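PDB 6PV5: putative O-GlcNAcase nagJ from Clostridium perfringens, which probably acts as a hexosaminidase of glycoside hydrolase family 84, represented here by its catalytic barrel with an N-terminal alpha/beta domain and a C-terminal helical region. Local coordinates for residues Pro419-Asp424 and Tyr462-Ser467; Ile572-Asp577 and Ser588-Gly593; Phe75-Asn80 and Gly158-Lys163; Glu307-Val312 and Lys354-Glu359; Arg205-Lys210 and Phe441-Lys446. All coordinates share one frame; numbering follows the deposited sequence.

Interaction 1: residues Pro419-Asp424 and Tyr462-Ser467; sequences PIYDLD and YEAEKS
Ile420 and Tyr462 join two outlying parts of the (beta/alpha)8 barrel region: the loop between the last two strands of the barrel, 399-403 and 431-436, and the start of helix 464-476, which Glu463 precedes as N-cap residue. The polar part of the contact is one short bond, donated by Tyr462 OH to Ile420 O over 2.6 Å. The hydroxyl arrives in the carbonyl plane on a lone pair, with a C=O...donor angle of 128°, and the carbonyl oxygen in turn sits at the edge of the phenol ring, in its plane. With CG anti to the backbone N (chi1 177°), the ring extends from its own segment to the loop, putting OH on this oxygen. Ile420 N is hydrogen-bonded to Thr451 OG1 of helix 446-457.

Apolar contacts lie beside the bond. Ala464 CB points at the loop and touches both Pro419 CG (4.0 Å) and Tyr421 CD1 (3.8 Å), meeting the Tyr421 ring obliquely. Helix 446-457 backs the junction, its Tyr455 packing edge-to-face with Tyr462. The proline touches both the tyrosine hydroxyl and the first turn of the helix, since Pro419 CB lies 3.5 Å from Tyr462 OH and equally near Ala464 O.

Interaction 2: residues Ile572-Asp577 and Ser588-Gly593; sequences IEILQD and SDNFEG
Ile574 CG1 and Asp589 CG both stand anti to the carbonyl carbon (chi1 -68° and -73°), and this turns both chains into the seam between helices 548-579 and 583-601. They slide past one another in opposite directions, Ile574 CG1 lying 3.8 Å from Asp589 CB. The isoleucine tip continues to the backbone of the partner, where Ile574 CD1 is 3.7 Å from Asn590 CA.

Three acids gather beside this apolar strip. Glu573 OE1 and Asp589 OD1 come within 3.2 Å of each other; Lys570 NZ forms salt bridges with both, and with Glu592 OE1 as well, which probably offsets their repulsion. Asp577 also faces Asp589, their carboxylates nearly coplanar, but the modelled oxygen separation is too short to be relied on.

The helices run antiparallel as a hairpin, the short segment axes 9.0 Å apart with a signed crossing angle of -157°. On the flanks, Leu524 of helix 521-544 touches Gln576, while Val619 and Phe615 of helix 612-619 touch Ile574 and Leu575, making the seam part of the C-terminal helical bundle.

Interaction 3: residues Phe75-Asn80 and Gly158-Lys163; sequences FELLKN and GVKSLK
No aromatic ring carries the contact of Leu77 and Leu78 with Val159, Lys160 and Leu162; Phe75, whose CB points away from helix 152-163, has Lys79 NZ of its own helix at its ring edge. The side-chain contacts are made by aliphatic carbon. They join helices 72-82 and 152-163 of the N-terminal alpha/beta domain, which resembles the domain of this kind in family 20 glycoside hydrolases. The short axes run nearly parallel, 9.6 Å apart and inclined by 16°.

Val159 points into the centre of the seam. Its CG1, anti to the backbone N (chi1 178°), lies against the backbone of helix 72-82, 3.6 Å from Leu77 CB and 3.8 Å from Leu78 N. Leu162, about a turn after Val159, brings its CD2 to Leu78 CD1 at 4.1 Å. Ile147 of strand 144-149, in the mixed sheet, touches Val159 and Leu162.

On the other flank Lys160, bent at its second torsion, sends its methylenes across Leu77 at about a right angle and its ammonium to a salt bridge with Glu214 of helix 202-214. The closest approach there is Leu77 CD1 to Lys160 CE, 3.5 Å.

Interaction 4: residues Glu307-Val312 and Lys354-Glu359; sequences ENRSGV and KTYTKE. With EDO (1,2-ethanediol), chain F.
Tyr356 lies against the turn that opens helix 311-326, its CG anti to the backbone N (chi1 168°), which carries the ring to the Arg309-Gly311 backbone. Arg309 O sits at the ring edge, in its plane, 3.6 Å from Tyr356 CD1, while Gly311 N approaches the same carbon obliquely at 3.5 Å. Gly311 lets the two backbones come close, its CA being 5.0 Å from Tyr356 CA. Further along, Val312 CG2 rests on the side chain of Glu359, 3.6 Å from its CB.

Two waters bridge the segments. Water 2 accepts from Gly311 N and donates to Glu359 OE1 over 2.6 Å; water 1 accepts from Val312 N, donates to the same oxygen and bonds to Ser310 OG. Ser310 is the N-cap residue of helix 311-326, its OG also hydrogen-bonded to Gln313 OE1. On the other flank, Tyr356 N donates to O1 of 1,2-ethanediol, probably from the crystallisation liquor, at 2.9 Å. C2 of the diol lies at the edge of the Arg309 guanidinium; Glu341 OE2, which also pairs with Arg309 NH2, is hydrogen-bonded to the diol.

Further out, Gln314 and Val340 N hold Tyr356 OH. The Arg309 side chain is about 9 Å from that of Asp305, so the contact lies near the predicted proton donor. Glu359 thus reaches the first N-H groups of helix 311-326 through water, and their partial positive charge would be expected to stabilise its ionised form.

Interaction 5: residues Arg205-Lys210 and Phe441-Lys446; sequences RLDQIK and FSDASK
Lys446 and Asp207 form the charged half of this contact, in which one ammonium group serves two carboxylates. Lys446 NZ donates to Asp207 OD2 over 2.6 Å, on the syn lone pair, and to Asp443 OD1 over 2.9 Å, meeting the latter from above the carboxylate plane. The extended lysine chain carries NZ to Asp207 and crosses its side chain at about a right angle. Placed between the two acids, the ammonium probably balances much of their negative charge.

Water 3 completes the network: it donates to Asp207 OD2 and to Asp443 OD2, and accepts from Ser442 OG. That hydroxyl also accepts from Gln208 NE2 at 2.8 Å, with an N-H...O angle of 162° and the oxygen close to the amide plane. A turn about chi2 (-87°) swings the Gln208 amide to the serine, and its OE1 is bonded to Tyr212 OH. Asp443 OD1 has a further donor in Asn547 ND2.

The contact ties helix 202-214, which follows the first barrel strand 188-192, to the loop between the eighth strand 431-436 and helix 446-457. Trp200 packs on Gln208 and Ser442, while helix 548-579 covers Asp443 through Ala549 and Gln553.

How the interactions relate
Interaction 3 comes first along the chain, in the N-terminal domain, and interaction 2 last, in the C-terminal helices; their centres are 59 Å apart. Between them interactions 1, 4 and 5 belong to the barrel region. The segments of interactions 1 and 5 alternate in sequence, and their centres lie 20 Å apart, the segment 441-446 leading directly into helix 446-457 that backs interaction 1. Interaction 4 falls between the two segments of interaction 5 in sequence, but its centre is 36 Å from that of interaction 5, near the predicted proton donor. Helix 202-214 links interactions 3 and 5, whose nearest atoms are about 5 Å apart, and helix 548-579 runs from interaction 5 out to interaction 2, connecting the three parts.

Interaction 1: residues Pro419-Asp424 and Tyr462-Ser467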
# COMPACT_ATOMS: atom_id res chain seq x y z
N PRO A 419 2.88 -4.40 -8.25
CA PRO A 419 1.65 -4.55 -7.47
C PRO A 419 1.84 -5.55 -6.33
O PRO A 419 2.69 -6.44 -6.40
CB PRO A 419 0.66 -5.09 -8.51
CG PRO A 419 1.54 -5.93 -9.42
CD PRO A 419 2.83 -5.14 -9.52
N ILE A 420 1.05 -5.35 -5.27
CA ILE A 420 0.83 -6.40 -4.26
C ILE A 420 0.49 -7.69 -5.00
O ILE A 420 -0.38 -7.73 -5.85
CB ILE A 420 -0.33 -5.97 -3.34
CG1 ILE A 420 -0.06 -4.62 -2.65
CG2 ILE A 420 -0.67 -7.08 -2.35
CD1 ILE A 420 1.28 -4.50 -1.94
N TYR A 421 1.20 -8.77 -4.70
CA TYR A 421 1.17 -9.90 -5.61
C TYR A 421 1.11 -11.19 -4.80
O TYR A 421 1.79 -11.29 -3.77
CB TYR A 421 2.45 -9.88 -6.47
CG TYR A 421 2.42 -10.76 -7.69
CD1 TYR A 421 1.76 -10.37 -8.85
CD2 TYR A 421 3.07 -11.98 -7.69
CE1 TYR A 421 1.75 -11.18 -9.98
CE2 TYR A 421 3.06 -12.81 -8.81
CZ TYR A 421 2.39 -12.40 -9.95
OH TYR A 421 2.40 -13.21 -11.04
N ASP A 422 0.30 -12.17 -5.27
CA ASP A 422 0.26 -13.52 -4.71
C ASP A 422 -0.35 -13.50 -3.31
O ASP A 422 -0.03 -14.34 -2.48
CB ASP A 422 1.65 -14.16 -4.58
CG ASP A 422 2.22 -14.80 -5.84
OD1 ASP A 422 1.42 -15.13 -6.75
OD2 ASP A 422 3.49 -14.98 -5.88
N LEU A 423 -1.20 -12.52 -3.01
CA LEU A 423 -1.96 -12.60 -1.76
C LEU A 423 -3.32 -13.22 -2.06
O LEU A 423 -3.99 -12.84 -3.01
CB LEU A 423 -2.11 -11.22 -1.15
CG LEU A 423 -0.83 -10.53 -0.65
CD1 LEU A 423 -1.21 -9.34 0.22
CD2 LEU A 423 0.10 -11.48 0.10
N ASP A 424 -3.71 -14.22 -1.26
CA ASP A 424 -4.92 -14.98 -1.55
C ASP A 424 -6.12 -14.03 -1.68
O ASP A 424 -6.33 -13.15 -0.85
CB ASP A 424 -5.13 -16.06 -0.49
CG ASP A 424 -6.06 -17.17 -0.94
OD1 ASP A 424 -7.24 -16.89 -1.14
OD2 ASP A 424 -5.58 -18.30 -1.08
N TYR A 462 -9.67 -8.05 -6.83
CA TYR A 462 -8.33 -7.54 -7.10
C TYR A 462 -7.63 -8.39 -8.15
O TYR A 462 -7.45 -9.58 -7.93
CB TYR A 462 -7.46 -7.60 -5.85
CG TYR A 462 -6.02 -7.14 -6.04
CD1 TYR A 462 -5.71 -5.79 -6.12
CD2 TYR A 462 -4.98 -8.07 -6.11
CE1 TYR A 462 -4.40 -5.35 -6.26
CE2 TYR A 462 -3.66 -7.65 -6.24
CZ TYR A 462 -3.38 -6.29 -6.32
OH TYR A 462 -2.11 -5.87 -6.45
N GLU A 463 -7.21 -7.77 -9.25
CA GLU A 463 -6.29 -8.38 -10.20
C GLU A 463 -5.03 -7.52 -10.27
O GLU A 463 -5.11 -6.32 -10.56
CB GLU A 463 -6.89 -8.44 -11.60
CG GLU A 463 -8.08 -9.36 -11.71
CD GLU A 463 -8.73 -9.25 -13.08
OE1 GLU A 463 -8.05 -9.57 -14.08
OE2 GLU A 463 -9.90 -8.80 -13.15
N ALA A 464 -3.88 -8.15 -9.99
CA ALA A 464 -2.62 -7.45 -9.73
C ALA A 464 -2.26 -6.55 -10.91
O ALA A 464 -2.01 -5.37 -10.73
CB ALA A 464 -1.52 -8.44 -9.42
N GLU A 465 -2.31 -7.10 -12.13
CA GLU A 465 -1.77 -6.42 -13.29
C GLU A 465 -2.66 -5.25 -13.68
O GLU A 465 -2.16 -4.18 -14.03
CB GLU A 465 -1.64 -7.37 -14.48
CG GLU A 465 -0.60 -6.90 -15.49
CD GLU A 465 0.82 -7.38 -15.21
OE1 GLU A 465 1.05 -8.01 -14.14
OE2 GLU A 465 1.71 -7.14 -16.07
N LYS A 466 -3.98 -5.45 -13.62
CA LYS A 466 -4.92 -4.40 -13.95
C LYS A 466 -4.86 -3.31 -12.87
O LYS A 466 -4.96 -2.12 -13.16
CB LYS A 466 -6.31 -5.00 -14.22
N SER A 467 -4.70 -3.73 -11.62
CA SER A 467 -4.57 -2.79 -10.52
C SER A 467 -3.30 -1.95 -10.68
O SER A 467 -3.34 -0.74 -10.51
CB SER A 467 -4.54 -3.54 -9.21
OG SER A 467 -4.57 -2.64 -8.12

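Interaction 2: residues Ile572-Asp577 and Ser588-Gly593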
# COMPACT_ATOMS: atom_id res chain seq x y z
N ILE A 572 22.44 -8.43 -29.04
CA ILE A 572 21.77 -8.98 -30.21
C ILE A 572 22.75 -8.95 -31.38
O ILE A 572 22.91 -9.95 -32.09
CB ILE A 572 20.45 -8.24 -30.52
CG1 ILE A 572 19.34 -8.63 -29.54
CG2 ILE A 572 20.01 -8.47 -31.96
CD1 ILE A 572 18.13 -7.74 -29.63
N GLU A 573 23.44 -7.82 -31.55
CA GLU A 573 24.38 -7.68 -32.66
C GLU A 573 25.44 -8.78 -32.59
O GLU A 573 25.75 -9.37 -33.62
CB GLU A 573 25.06 -6.32 -32.64
CG GLU A 573 24.18 -5.21 -33.18
CD GLU A 573 24.85 -3.85 -33.07
OE1 GLU A 573 26.00 -3.78 -32.56
OE2 GLU A 573 24.23 -2.86 -33.48
N ILE A 574 25.94 -9.07 -31.38
CA ILE A 574 26.97 -10.08 -31.16
C ILE A 574 26.43 -11.43 -31.60
O ILE A 574 27.13 -12.17 -32.30
CB ILE A 574 27.47 -10.12 -29.69
CG1 ILE A 574 28.25 -8.86 -29.30
CG2 ILE A 574 28.27 -11.39 -29.40
CD1 ILE A 574 28.47 -8.70 -27.80
N LEU A 575 25.20 -11.76 -31.19
CA LEU A 575 24.55 -12.99 -31.61
C LEU A 575 24.43 -13.04 -33.14
O LEU A 575 24.65 -14.09 -33.75
CB LEU A 575 23.17 -13.13 -30.94
CG LEU A 575 23.20 -13.47 -29.44
CD1 LEU A 575 21.80 -13.52 -28.83
CD2 LEU A 575 23.93 -14.79 -29.17
N GLN A 576 24.04 -11.92 -33.76
CA GLN A 576 23.83 -11.88 -35.20
C GLN A 576 25.15 -12.10 -35.94
O GLN A 576 25.15 -12.76 -36.96
CB GLN A 576 23.24 -10.54 -35.62
CG GLN A 576 21.72 -10.48 -35.50
CD GLN A 576 21.21 -9.07 -35.61
OE1 GLN A 576 21.95 -8.10 -35.45
NE2 GLN A 576 19.92 -8.94 -35.88
N ASP A 577 26.24 -11.50 -35.43
CA ASP A 577 27.58 -11.67 -35.96
C ASP A 577 27.97 -13.14 -36.02
O ASP A 577 28.62 -13.56 -36.98
CB ASP A 577 28.64 -10.90 -35.16
CG ASP A 577 28.40 -9.40 -35.14
OD1 ASP A 577 28.91 -8.73 -34.21
OD2 ASP A 577 27.70 -8.91 -36.04
N SER A 588 34.59 -6.60 -32.83
CA SER A 588 34.29 -5.20 -32.57
C SER A 588 33.10 -5.06 -31.61
O SER A 588 33.17 -4.33 -30.62
CB SER A 588 34.03 -4.52 -33.88
OG SER A 588 33.45 -3.24 -33.68
N ASP A 589 32.01 -5.79 -31.89
CA ASP A 589 30.78 -5.71 -31.12
C ASP A 589 31.01 -6.28 -29.72
O ASP A 589 30.59 -5.70 -28.72
CB ASP A 589 29.65 -6.44 -31.83
CG ASP A 589 29.15 -5.71 -33.05
OD1 ASP A 589 29.10 -4.45 -33.01
OD2 ASP A 589 28.77 -6.40 -34.02
N ASN A 590 31.69 -7.41 -29.67
CA ASN A 590 32.09 -8.02 -28.42
C ASN A 590 32.84 -7.02 -27.54
O ASN A 590 32.57 -6.91 -26.35
CB ASN A 590 32.89 -9.29 -28.66
CG ASN A 590 32.95 -10.15 -27.42
OD1 ASN A 590 31.92 -10.60 -26.93
ND2 ASN A 590 34.14 -10.33 -26.88
N PHE A 591 33.76 -6.26 -28.15
CA PHE A 591 34.55 -5.26 -27.45
C PHE A 591 33.65 -4.12 -26.95
O PHE A 591 33.79 -3.66 -25.82
CB PHE A 591 35.67 -4.73 -28.36
CG PHE A 591 36.61 -3.76 -27.68
CD1 PHE A 591 37.68 -4.23 -26.93
CD2 PHE A 591 36.41 -2.39 -27.77
CE1 PHE A 591 38.54 -3.34 -26.29
CE2 PHE A 591 37.27 -1.51 -27.13
CZ PHE A 591 38.33 -1.99 -26.39
N GLU A 592 32.75 -3.64 -27.80
CA GLU A 592 31.83 -2.60 -27.37
C GLU A 592 30.93 -3.12 -26.24
O GLU A 592 30.57 -2.36 -25.34
CB GLU A 592 31.01 -2.07 -28.55
CG GLU A 592 31.86 -1.33 -29.57
CD GLU A 592 31.26 -1.13 -30.96
OE1 GLU A 592 30.41 -1.94 -31.39
OE2 GLU A 592 31.64 -0.14 -31.62
N GLY A 593 30.56 -4.41 -26.29
CA GLY A 593 29.67 -5.01 -25.31
C GLY A 593 30.33 -5.11 -23.94
O GLY A 593 29.70 -4.85 -22.91

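Interaction 3: residues Phe75-Asn80 and Gly158-Lys163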
# COMPACT_ATOMS: atom_id res chain seq x y z
N PHE A 75 -18.66 16.49 4.34
CA PHE A 75 -19.40 17.67 3.89
C PHE A 75 -18.46 18.74 3.33
O PHE A 75 -18.69 19.25 2.24
CB PHE A 75 -20.27 18.22 5.02
CG PHE A 75 -21.38 19.14 4.56
CD1 PHE A 75 -22.63 18.63 4.23
CD2 PHE A 75 -21.18 20.50 4.44
CE1 PHE A 75 -23.65 19.46 3.80
CE2 PHE A 75 -22.19 21.34 4.00
CZ PHE A 75 -23.43 20.82 3.69
N GLU A 76 -17.41 19.07 4.09
CA GLU A 76 -16.40 20.03 3.66
C GLU A 76 -15.74 19.55 2.36
O GLU A 76 -15.34 20.38 1.54
CB GLU A 76 -15.37 20.26 4.77
N LEU A 77 -15.63 18.23 2.18
CA LEU A 77 -15.15 17.64 0.94
C LEU A 77 -16.10 17.98 -0.20
O LEU A 77 -15.68 18.48 -1.24
CB LEU A 77 -15.06 16.11 1.09
CG LEU A 77 -13.67 15.48 1.17
CD1 LEU A 77 -13.79 13.98 0.96
CD2 LEU A 77 -12.70 16.07 0.15
N LEU A 78 -17.39 17.68 0.01
CA LEU A 78 -18.41 17.91 -1.00
C LEU A 78 -18.34 19.36 -1.49
O LEU A 78 -18.41 19.59 -2.70
CB LEU A 78 -19.79 17.56 -0.44
CG LEU A 78 -20.95 17.77 -1.41
CD1 LEU A 78 -20.70 17.07 -2.74
CD2 LEU A 78 -22.27 17.30 -0.80
N LYS A 79 -18.19 20.30 -0.55
CA LYS A 79 -18.16 21.73 -0.82
C LYS A 79 -16.96 22.08 -1.70
O LYS A 79 -17.13 22.58 -2.80
CB LYS A 79 -18.10 22.56 0.47
CG LYS A 79 -19.44 22.79 1.16
CD LYS A 79 -19.45 23.98 2.09
CE LYS A 79 -19.05 23.62 3.51
NZ LYS A 79 -20.24 23.46 4.39
N ASN A 80 -15.75 21.80 -1.18
CA ASN A 80 -14.49 22.18 -1.81
C ASN A 80 -14.45 21.67 -3.25
O ASN A 80 -13.77 22.24 -4.10
CB ASN A 80 -13.29 21.65 -1.03
CG ASN A 80 -13.05 22.40 0.27
OD1 ASN A 80 -13.44 23.56 0.41
ND2 ASN A 80 -12.41 21.74 1.22
N GLY A 158 -17.77 7.94 0.27
CA GLY A 158 -18.76 8.17 -0.77
C GLY A 158 -18.39 9.38 -1.62
O GLY A 158 -18.51 9.34 -2.84
N VAL A 159 -17.91 10.43 -0.95
CA VAL A 159 -17.53 11.67 -1.60
C VAL A 159 -16.22 11.48 -2.38
O VAL A 159 -16.05 12.04 -3.46
CB VAL A 159 -17.42 12.84 -0.60
CG1 VAL A 159 -16.95 14.11 -1.29
CG2 VAL A 159 -18.72 13.07 0.15
N LYS A 160 -15.28 10.71 -1.80
CA LYS A 160 -14.03 10.38 -2.47
C LYS A 160 -14.34 9.66 -3.78
O LYS A 160 -13.68 9.90 -4.79
CB LYS A 160 -13.12 9.53 -1.58
CG LYS A 160 -12.50 10.26 -0.40
CD LYS A 160 -11.59 11.38 -0.84
CE LYS A 160 -10.89 12.06 0.31
NZ LYS A 160 -9.83 12.97 -0.19
N SER A 161 -15.35 8.78 -3.76
CA SER A 161 -15.74 8.09 -4.98
C SER A 161 -16.43 9.06 -5.93
O SER A 161 -16.28 8.94 -7.15
CB SER A 161 -16.60 6.89 -4.71
OG SER A 161 -15.84 5.86 -4.10
N LEU A 162 -17.20 10.01 -5.38
CA LEU A 162 -17.86 11.01 -6.21
C LEU A 162 -16.80 11.85 -6.93
O LEU A 162 -16.91 12.05 -8.13
CB LEU A 162 -18.82 11.89 -5.41
CG LEU A 162 -19.58 12.94 -6.24
CD1 LEU A 162 -20.57 12.29 -7.21
CD2 LEU A 162 -20.25 14.00 -5.38
N LYS A 163 -15.76 12.28 -6.19
CA LYS A 163 -14.69 13.13 -6.70
C LYS A 163 -13.99 12.49 -7.90
O LYS A 163 -13.41 13.21 -8.71
CB LYS A 163 -13.69 13.51 -5.60

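Interaction 4: residues Glu307-Val312 and Lys354-Glu359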
# COMPACT_ATOMS: atom_id res chain seq x y z
N GLU A 307 14.74 -9.26 22.88
CA GLU A 307 15.46 -10.31 23.59
C GLU A 307 14.50 -11.21 24.35
O GLU A 307 14.59 -12.44 24.25
CB GLU A 307 16.50 -9.69 24.53
N ASN A 308 13.60 -10.62 25.14
CA ASN A 308 12.75 -11.38 26.05
C ASN A 308 11.88 -12.39 25.27
O ASN A 308 11.28 -12.10 24.24
CB ASN A 308 12.01 -10.47 27.04
CG ASN A 308 10.78 -11.11 27.64
OD1 ASN A 308 9.66 -10.78 27.27
ND2 ASN A 308 10.97 -12.05 28.56
N ARG A 309 11.82 -13.61 25.80
CA ARG A 309 11.07 -14.66 25.15
C ARG A 309 9.97 -15.14 26.09
O ARG A 309 9.56 -16.29 26.02
CB ARG A 309 12.02 -15.80 24.79
CG ARG A 309 11.56 -16.61 23.58
CD ARG A 309 12.72 -17.02 22.71
NE ARG A 309 12.18 -17.33 21.40
CZ ARG A 309 12.39 -16.63 20.30
NH1 ARG A 309 13.17 -15.56 20.33
NH2 ARG A 309 11.84 -17.02 19.16
N SER A 310 9.50 -14.26 26.98
CA SER A 310 8.42 -14.64 27.86
C SER A 310 7.09 -14.22 27.26
O SER A 310 6.72 -13.05 27.33
CB SER A 310 8.56 -14.13 29.26
OG SER A 310 7.38 -14.46 30.02
N GLY A 311 6.39 -15.20 26.69
CA GLY A 311 5.08 -15.01 26.09
C GLY A 311 4.04 -14.61 27.13
O GLY A 311 3.18 -13.78 26.86
N VAL A 312 4.12 -15.23 28.32
CA VAL A 312 3.08 -15.02 29.33
C VAL A 312 3.15 -13.56 29.80
O VAL A 312 2.15 -12.86 29.74
CB VAL A 312 3.16 -16.04 30.49
CG1 VAL A 312 2.22 -15.69 31.65
CG2 VAL A 312 2.86 -17.46 30.00
N LYS A 354 5.17 -23.73 19.03
CA LYS A 354 6.32 -23.48 19.89
C LYS A 354 5.88 -22.85 21.22
O LYS A 354 4.82 -22.25 21.30
CB LYS A 354 7.39 -22.67 19.16
CG LYS A 354 8.45 -23.53 18.48
CD LYS A 354 9.17 -22.86 17.35
CE LYS A 354 10.36 -22.05 17.80
NZ LYS A 354 10.71 -21.02 16.78
N THR A 355 6.73 -22.96 22.25
CA THR A 355 6.38 -22.52 23.59
C THR A 355 5.98 -21.05 23.60
O THR A 355 4.91 -20.70 24.12
CB THR A 355 7.51 -22.80 24.59
OG1 THR A 355 7.95 -24.14 24.41
CG2 THR A 355 7.10 -22.59 26.03
N TYR A 356 6.82 -20.16 23.05
CA TYR A 356 6.48 -18.74 23.13
C TYR A 356 5.08 -18.47 22.58
O TYR A 356 4.28 -17.78 23.21
CB TYR A 356 7.57 -17.83 22.54
CG TYR A 356 7.09 -16.40 22.36
CD1 TYR A 356 7.34 -15.44 23.32
CD2 TYR A 356 6.34 -16.03 21.26
CE1 TYR A 356 6.90 -14.13 23.18
CE2 TYR A 356 5.84 -14.74 21.12
CZ TYR A 356 6.14 -13.78 22.08
OH TYR A 356 5.66 -12.51 21.95
N THR A 357 4.79 -19.03 21.40
CA THR A 357 3.53 -18.74 20.72
C THR A 357 2.38 -19.34 21.52
O THR A 357 1.29 -18.75 21.58
CB THR A 357 3.53 -19.27 19.27
OG1 THR A 357 4.47 -18.48 18.53
CG2 THR A 357 2.17 -19.17 18.61
N LYS A 358 2.62 -20.53 22.08
CA LYS A 358 1.61 -21.23 22.85
C LYS A 358 1.19 -20.34 24.02
O LYS A 358 0.02 -20.05 24.18
CB LYS A 358 2.15 -22.59 23.29
CG LYS A 358 1.24 -23.39 24.21
CD LYS A 358 1.80 -24.75 24.57
CE LYS A 358 0.89 -25.53 25.50
NZ LYS A 358 -0.51 -25.54 24.99
N GLU A 359 2.16 -19.89 24.79
CA GLU A 359 1.94 -19.07 25.97
C GLU A 359 1.40 -17.70 25.59
O GLU A 359 0.44 -17.23 26.22
CB GLU A 359 3.24 -19.00 26.76
CG GLU A 359 3.72 -20.37 27.17
CD GLU A 359 4.85 -20.37 28.18
OE1 GLU A 359 5.45 -19.30 28.39
OE2 GLU A 359 5.11 -21.46 28.76
C1 EDO F . 10.38 -21.31 21.55
O1 EDO F . 9.15 -20.64 21.42
C2 EDO F . 11.14 -20.48 22.43
O2 EDO F . 10.30 -20.38 23.56
O HOH W 1 6.35 -16.71 29.78
O HOH W 2 6.71 -18.10 26.42

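Interaction 5: residues Arg205-Lys210 and Phe441-Lys446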
# COMPACT_ATOMS: atom_id res chain seq x y z
N ARG A 205 5.21 12.45 5.27
CA ARG A 205 4.18 11.86 6.12
C ARG A 205 2.81 12.45 5.85
O ARG A 205 1.85 11.70 5.61
CB ARG A 205 4.60 11.98 7.57
CG ARG A 205 5.70 10.99 7.91
CD ARG A 205 6.16 11.27 9.31
NE ARG A 205 7.15 10.28 9.62
CZ ARG A 205 8.10 10.46 10.52
NH1 ARG A 205 8.97 9.49 10.74
NH2 ARG A 205 8.16 11.60 11.22
N LEU A 206 2.74 13.79 5.80
CA LEU A 206 1.48 14.48 5.57
C LEU A 206 0.99 14.15 4.17
O LEU A 206 -0.21 13.95 3.94
CB LEU A 206 1.68 15.99 5.71
CG LEU A 206 1.93 16.49 7.14
CD1 LEU A 206 2.32 17.97 7.14
CD2 LEU A 206 0.71 16.25 8.02
N ASP A 207 1.94 14.14 3.24
CA ASP A 207 1.60 13.81 1.86
C ASP A 207 1.07 12.37 1.81
O ASP A 207 0.05 12.11 1.20
CB ASP A 207 2.82 14.03 0.96
CG ASP A 207 2.57 13.57 -0.46
OD1 ASP A 207 1.72 14.17 -1.12
OD2 ASP A 207 3.21 12.58 -0.85
N GLN A 208 1.73 11.45 2.51
CA GLN A 208 1.25 10.06 2.54
C GLN A 208 -0.17 9.97 3.12
O GLN A 208 -1.07 9.36 2.53
CB GLN A 208 2.24 9.16 3.27
CG GLN A 208 3.50 8.90 2.45
CD GLN A 208 3.40 7.73 1.50
OE1 GLN A 208 2.54 6.84 1.65
NE2 GLN A 208 4.29 7.71 0.51
N ILE A 209 -0.40 10.61 4.28
CA ILE A 209 -1.70 10.54 4.93
C ILE A 209 -2.82 10.99 4.00
O ILE A 209 -3.87 10.35 3.94
CB ILE A 209 -1.70 11.31 6.26
CG1 ILE A 209 -0.86 10.59 7.31
CG2 ILE A 209 -3.13 11.53 6.75
CD1 ILE A 209 -0.41 11.48 8.45
N LYS A 210 -2.60 12.08 3.24
CA LYS A 210 -3.63 12.57 2.34
C LYS A 210 -3.93 11.54 1.26
O LYS A 210 -5.07 11.41 0.82
CB LYS A 210 -3.21 13.89 1.68
N PHE A 441 11.77 5.39 0.62
CA PHE A 441 11.55 6.31 -0.49
C PHE A 441 10.06 6.50 -0.70
O PHE A 441 9.39 5.63 -1.25
CB PHE A 441 12.18 5.80 -1.79
CG PHE A 441 13.64 5.45 -1.64
CD1 PHE A 441 14.60 6.45 -1.52
CD2 PHE A 441 14.05 4.13 -1.58
CE1 PHE A 441 15.94 6.12 -1.34
CE2 PHE A 441 15.38 3.78 -1.42
CZ PHE A 441 16.33 4.79 -1.30
N SER A 442 9.56 7.66 -0.26
CA SER A 442 8.14 7.88 -0.11
C SER A 442 7.44 7.87 -1.47
O SER A 442 6.51 7.10 -1.69
CB SER A 442 7.86 9.17 0.62
OG SER A 442 6.47 9.42 0.62
N ASP A 443 7.86 8.76 -2.37
CA ASP A 443 7.13 8.84 -3.63
C ASP A 443 7.26 7.53 -4.40
O ASP A 443 6.31 7.08 -5.03
CB ASP A 443 7.45 10.13 -4.39
CG ASP A 443 6.67 11.30 -3.83
OD1 ASP A 443 5.56 11.60 -4.37
OD2 ASP A 443 7.15 11.90 -2.84
N ALA A 444 8.41 6.87 -4.29
CA ALA A 444 8.65 5.67 -5.09
C ALA A 444 7.81 4.50 -4.57
O ALA A 444 7.57 3.54 -5.31
CB ALA A 444 10.14 5.36 -5.12
N SER A 445 7.33 4.61 -3.32
CA SER A 445 6.51 3.60 -2.66
C SER A 445 5.05 3.69 -3.12
O SER A 445 4.25 2.81 -2.86
CB SER A 445 6.55 3.76 -1.17
OG SER A 445 7.73 3.19 -0.65
N LYS A 446 4.67 4.79 -3.78
CA LYS A 446 3.25 5.00 -3.97
C LYS A 446 2.57 3.96 -4.87
O LYS A 446 1.46 3.57 -4.57
CB LYS A 446 2.95 6.45 -4.37
CG LYS A 446 3.22 7.43 -3.25
CD LYS A 446 2.87 8.86 -3.63
CE LYS A 446 3.26 9.86 -2.55
NZ LYS A 446 2.99 11.24 -3.02
O HOH W 3 5.64 11.75 -0.59